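Local coordinates for Can2 (Sulfobacillus thermosulfidooxidans, PDB 7BDV), which is a cyclic tetra-adenylate-binding CRISPR ancillary effector, a dual-specificity nuclease with a CARF domain and an endonuclease domain that potentiates type III CRISPR defence, at residues A[275-280]-A[317-322]; A[213-218]-A[235-240]. All coordinates share one frame; numbering follows the deposited sequence.

Interaction 1. Residues A[275-280]-A[317-322]; sequences NELDVV and NRVAGI
The two methyls of Val319, near the end of helix 306-320, meet the side chains of Asn275 and Leu277 on strand 274-277. The closer approach is Asn275 ND2 to Val319 CG2 at 3.8 Å, an amide nitrogen resting against a methyl; the two side chains slide past each other in opposite directions. The other branch is looser: Val319 CG1 faces Leu277 CD1 at 4.4 Å. The split between the two partners follows from the valine torsion, which sets CG1 anti to the backbone N (chi1 158°) and leaves CG2 beside that nitrogen. The contact is small, 98 Å² over both sides, yet all three residues are buried.

Further out, the other end of the Asn275 amide is held: OD1 accepts a hydrogen bond from Arg341 NH2 of the second subunit. Phe152 touches both Asn275 and Val319, and Val315, one helical turn before Val319, touches Asn275 and Leu277, so the strand residues meet two successive turns of the helix. Arg318, just before Val319, sends its guanidinium away from the strand to a salt bridge with Asp313 of the second subunit.

After Leu277 the chain turns a corner at Asp278, whose OD2 receives the backbone N-H groups of Cys292 and Lys293 and lies close to Glu291 OE1. Val319 thus packs helix 306-320 against the strand leading into that corner. The spacing of Asp278, Glu291 and Lys293 resembles the PD-(D/E)XK signature, and the corner is probably the nuclease site.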
loop_
_atom_site.group_PDB
_atom_site.type_symbol
_atom_site.label_atom_id
_atom_site.label_comp_id
_atom_site.label_asym_id
_atom_site.label_seq_id
_atom_site.Cartn_x
_atom_site.Cartn_y
_atom_site.Cartn_z
ATOM N N ASN A 275 -7.937 13.783 -0.215
ATOM C CA ASN A 275 -7.742 13.051 1.066
ATOM C C ASN A 275 -7.560 14.115 2.143
ATOM O O ASN A 275 -6.802 15.095 1.867
ATOM C CB ASN A 275 -6.487 12.195 0.991
ATOM C CG ASN A 275 -6.519 11.200 -0.139
ATOM O OD1 ASN A 275 -7.460 10.416 -0.210
ATOM N ND2 ASN A 275 -5.531 11.255 -1.027
ATOM N N GLU A 276 -8.257 13.977 3.269
ATOM C CA GLU A 276 -8.042 14.821 4.472
ATOM C C GLU A 276 -7.171 14.018 5.443
ATOM O O GLU A 276 -7.465 12.816 5.629
ATOM C CB GLU A 276 -9.359 15.285 5.104
ATOM C CG GLU A 276 -9.315 16.761 5.497
ATOM C CD GLU A 276 -9.974 17.139 6.817
ATOM O OE1 GLU A 276 -11.097 16.647 7.081
ATOM O OE2 GLU A 276 -9.354 17.914 7.584
ATOM N N LEU A 277 -6.106 14.637 5.971
ATOM C CA LEU A 277 -5.136 14.006 6.904
ATOM C C LEU A 277 -5.065 14.833 8.189
ATOM O O LEU A 277 -4.967 16.090 8.087
ATOM C CB LEU A 277 -3.778 13.917 6.209
ATOM C CG LEU A 277 -3.722 12.963 5.017
ATOM C CD1 LEU A 277 -2.338 13.015 4.380
ATOM C CD2 LEU A 277 -4.065 11.528 5.418
ATOM N N ASP A 278 -5.076 14.152 9.342
ATOM C CA ASP A 278 -5.228 14.780 10.675
ATOM C C ASP A 278 -3.978 15.612 10.994
ATOM O O ASP A 278 -4.131 16.796 11.328
ATOM C CB ASP A 278 -5.518 13.750 11.766
ATOM C CG ASP A 278 -6.760 12.896 11.544
ATOM O OD1 ASP A 278 -7.655 13.328 10.772
ATOM O OD2 ASP A 278 -6.806 11.776 12.108
ATOM N N VAL A 279 -2.795 15.000 10.988
ATOM C CA VAL A 279 -1.505 15.683 11.313
ATOM C C VAL A 279 -0.435 15.142 10.372
ATOM O O VAL A 279 -0.360 13.904 10.231
ATOM C CB VAL A 279 -1.076 15.467 12.780
ATOM C CG1 VAL A 279 0.152 16.277 13.126
ATOM C CG2 VAL A 279 -2.193 15.769 13.752
ATOM N N VAL A 280 0.351 16.025 9.754
ATOM C CA VAL A 280 1.469 15.642 8.842
ATOM C C VAL A 280 2.682 16.499 9.198
ATOM O O VAL A 280 2.507 17.635 9.665
ATOM C CB VAL A 280 1.076 15.756 7.356
ATOM C CG1 VAL A 280 -0.290 15.127 7.084
ATOM C CG2 VAL A 280 1.126 17.173 6.848
ATOM N N ASN A 317 0.242 5.182 1.482
ATOM C CA ASN A 317 1.046 4.543 0.421
ATOM C C ASN A 317 0.950 5.377 -0.869
ATOM O O ASN A 317 1.982 5.531 -1.531
ATOM C CB ASN A 317 0.671 3.067 0.256
ATOM C CG ASN A 317 1.293 2.186 1.328
ATOM N N ARG A 318 -0.220 5.911 -1.216
ATOM C CA ARG A 318 -0.394 6.730 -2.447
ATOM C C ARG A 318 0.249 8.124 -2.267
ATOM O O ARG A 318 0.907 8.596 -3.216
ATOM C CB ARG A 318 -1.880 6.792 -2.812
ATOM C CG ARG A 318 -2.190 7.024 -4.288
ATOM C CD ARG A 318 -1.940 5.824 -5.181
ATOM N NE ARG A 318 -2.554 4.590 -4.689
ATOM C CZ ARG A 318 -2.336 3.378 -5.201
ATOM N NH1 ARG A 318 -1.507 3.212 -6.222
ATOM N NH2 ARG A 318 -2.955 2.328 -4.692
ATOM N N VAL A 319 0.131 8.740 -1.093
ATOM C CA VAL A 319 0.471 10.183 -0.879
ATOM C C VAL A 319 1.945 10.326 -0.503
ATOM O O VAL A 319 2.555 11.336 -0.888
ATOM C CB VAL A 319 -0.441 10.786 0.204
ATOM C CG1 VAL A 319 0.134 12.034 0.869
ATOM C CG2 VAL A 319 -1.830 11.015 -0.379
ATOM N N ALA A 320 2.460 9.378 0.281
ATOM C CA ALA A 320 3.763 9.437 0.952
ATOM C C ALA A 320 4.722 8.376 0.387
ATOM O O ALA A 320 5.890 8.422 0.752
ATOM C CB ALA A 320 3.551 9.263 2.438
ATOM N N GLY A 321 4.247 7.459 -0.464
ATOM C CA GLY A 321 5.080 6.415 -1.073
ATOM C C GLY A 321 5.546 5.392 -0.047
ATOM O O GLY A 321 5.084 5.438 1.074
ATOM N N ILE A 322 6.494 4.540 -0.420
ATOM C CA ILE A 322 6.849 3.296 0.329
ATOM C C ILE A 322 7.675 3.677 1.562
ATOM O O ILE A 322 7.599 2.935 2.549
ATOM C CB ILE A 322 7.534 2.244 -0.581
ATOM C CG1 ILE A 322 7.738 0.922 0.181
ATOM C CG2 ILE A 322 8.830 2.770 -1.195
ATOM C CD1 ILE A 322 8.174 -0.272 -0.656
#

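Interaction 2. Residues A[213-218]-A[235-240]; sequences ANLIKP and QFINGG
Leu215 spreads both its methyls against the ring of Phe236, joining the residue that follows a Schellman motif to the N-terminal part of helix 231-254. The motif ends helix 205-212: Asn214 takes a positive phi (63°), and Leu215 then leads into strand 216-218. The succession of helices 168-176, 182-193 and 205-212 and the hairpin of 216-218 with 226-228 is consistent with a winged-helix-like unit.

The tight part lies along one side of the ring. Leu215 CD2 is 3.8 Å from Phe236 CD2, while Leu215 CD1 comes within 3.9 Å of Phe236 CE2, so two neighbouring ring carbons are shared between the two methyls. The side chains cross at about a right angle, and CD2 reaches the ring obliquely. The ring gets there with CG anti to the backbone N (chi1 -178°). Val170 touches both residues and Trp167 meets the Phe236 ring with planes about 50° apart, which extends the apolar cluster beyond the pair.

Ile237 makes the looser part, its CD1 standing 4.3 Å from Leu215 CD1; Leu210 of helix 205-212 touches both of these residues. Solvent is reached away from the cluster, at Asn214 past one end of the contact and at Gln235 on another side, where NE2 is hydrogen-bonded to Asp231 OD2 of its own helix. The packed residues begin a wider pi-type turn at 236-240, with Gly240 N bonded to Gln235 O at 3.2 Å, and Asn238 centres an inverse gamma turn in which Gly239 N reaches Ile237 O at 2.9 Å.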
loop_
_atom_site.group_PDB
_atom_site.type_symbol
_atom_site.label_atom_id
_atom_site.label_comp_id
_atom_site.label_asym_id
_atom_site.label_seq_id
_atom_site.Cartn_x
_atom_site.Cartn_y
_atom_site.Cartn_z
ATOM N N ALA A 213 -15.518 24.886 32.481
ATOM C CA ALA A 213 -14.865 25.198 31.186
ATOM C C ALA A 213 -15.862 25.836 30.215
ATOM O O ALA A 213 -15.411 26.324 29.175
ATOM C CB ALA A 213 -14.276 23.952 30.588
ATOM N N ASN A 214 -17.170 25.779 30.517
ATOM C CA ASN A 214 -18.257 26.275 29.631
ATOM C C ASN A 214 -18.255 25.458 28.326
ATOM O O ASN A 214 -18.408 26.052 27.241
ATOM C CB ASN A 214 -18.125 27.786 29.378
ATOM C CG ASN A 214 -19.307 28.341 28.611
ATOM O OD1 ASN A 214 -20.455 28.122 29.001
ATOM N ND2 ASN A 214 -19.043 29.026 27.504
ATOM N N LEU A 215 -18.100 24.136 28.422
ATOM C CA LEU A 215 -18.212 23.201 27.270
ATOM C C LEU A 215 -19.646 22.672 27.175
ATOM O O LEU A 215 -20.119 22.433 26.045
ATOM C CB LEU A 215 -17.219 22.042 27.470
ATOM C CG LEU A 215 -15.784 22.327 27.071
ATOM C CD1 LEU A 215 -14.840 21.259 27.603
ATOM C CD2 LEU A 215 -15.636 22.447 25.566
ATOM N N ILE A 216 -20.276 22.439 28.329
ATOM C CA ILE A 216 -21.713 22.091 28.468
ATOM C C ILE A 216 -22.394 23.165 29.319
ATOM O O ILE A 216 -21.716 23.804 30.130
ATOM C CB ILE A 216 -21.899 20.688 29.066
ATOM C CG1 ILE A 216 -21.500 20.633 30.547
ATOM C CG2 ILE A 216 -21.155 19.657 28.220
ATOM C CD1 ILE A 216 -21.805 19.299 31.222
ATOM N N LYS A 217 -23.698 23.351 29.099
ATOM C CA LYS A 217 -24.607 24.128 29.979
ATOM C C LYS A 217 -25.839 23.269 30.237
ATOM O O LYS A 217 -26.150 22.359 29.457
ATOM C CB LYS A 217 -24.955 25.487 29.364
ATOM C CG LYS A 217 -25.637 25.443 28.010
ATOM C CD LYS A 217 -25.886 26.838 27.439
ATOM N N PRO A 218 -26.566 23.528 31.349
ATOM C CA PRO A 218 -27.784 22.778 31.643
ATOM C C PRO A 218 -28.883 23.119 30.631
ATOM O O PRO A 218 -28.866 24.195 30.089
ATOM C CB PRO A 218 -28.113 23.191 33.083
ATOM C CG PRO A 218 -27.527 24.580 33.192
ATOM C CD PRO A 218 -26.256 24.532 32.379
ATOM N N GLN A 235 -17.355 19.895 18.652
ATOM C CA GLN A 235 -16.169 19.436 17.887
ATOM C C GLN A 235 -15.059 18.995 18.852
ATOM O O GLN A 235 -14.481 17.902 18.623
ATOM C CB GLN A 235 -15.662 20.533 16.958
ATOM C CG GLN A 235 -16.497 20.693 15.695
ATOM C CD GLN A 235 -15.902 21.727 14.766
ATOM O OE1 GLN A 235 -14.682 21.893 14.699
ATOM N NE2 GLN A 235 -16.760 22.421 14.030
ATOM N N PHE A 236 -14.785 19.807 19.879
ATOM C CA PHE A 236 -13.772 19.548 20.931
ATOM C C PHE A 236 -14.101 18.223 21.635
ATOM O O PHE A 236 -13.192 17.456 21.922
ATOM C CB PHE A 236 -13.707 20.723 21.909
ATOM C CG PHE A 236 -12.675 20.584 22.998
ATOM C CD1 PHE A 236 -11.363 21.007 22.812
ATOM C CD2 PHE A 236 -13.005 20.010 24.218
ATOM C CE1 PHE A 236 -10.417 20.875 23.816
ATOM C CE2 PHE A 236 -12.054 19.876 25.215
ATOM C CZ PHE A 236 -10.766 20.333 25.018
ATOM N N ILE A 237 -15.366 17.952 21.936
ATOM C CA ILE A 237 -15.745 16.694 22.662
ATOM C C ILE A 237 -15.767 15.529 21.681
ATOM O O ILE A 237 -15.519 14.376 22.124
ATOM C CB ILE A 237 -17.065 16.879 23.409
ATOM C CG1 ILE A 237 -16.942 17.986 24.452
ATOM C CG2 ILE A 237 -17.539 15.570 24.009
ATOM C CD1 ILE A 237 -15.989 17.669 25.585
ATOM N N ASN A 238 -15.989 15.825 20.391
ATOM C CA ASN A 238 -15.981 14.848 19.274
ATOM C C ASN A 238 -14.539 14.476 18.903
ATOM O O ASN A 238 -14.176 14.536 17.722
ATOM C CB ASN A 238 -16.766 15.391 18.074
ATOM C CG ASN A 238 -17.202 14.314 17.107
ATOM O OD1 ASN A 238 -17.368 13.161 17.485
ATOM N ND2 ASN A 238 -17.380 14.680 15.853
ATOM N N GLY A 239 -13.749 14.055 19.892
ATOM C CA GLY A 239 -12.338 13.667 19.733
ATOM C C GLY A 239 -11.422 14.831 19.367
ATOM O O GLY A 239 -10.219 14.573 19.184
ATOM N N GLY A 240 -11.926 16.062 19.216
ATOM C CA GLY A 240 -11.054 17.214 18.895
ATOM C C GLY A 240 -10.012 17.438 19.973
ATOM O O GLY A 240 -8.877 17.807 19.658
#

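In the fold
From the N terminus the chain first builds the mixed CARF sheet, with five parallel strands, then passes through the helices that lead to interaction 2. That contact closes a loop of 16 residues between its segments, including strand 226-228 and the start of helix 231-254, and so fastens the small hairpin region to this helix. The helix continues toward the nuclease sheet, where interaction 1 closes a later loop of 36 residues that carries strand 286-291 and most of helix 306-320. The loops lie in series, neither nested nor crossed. The centres of interactions 1 and 2 are about 29 Å apart, and the two do not touch. Interaction 1 also lies near the subunit interface.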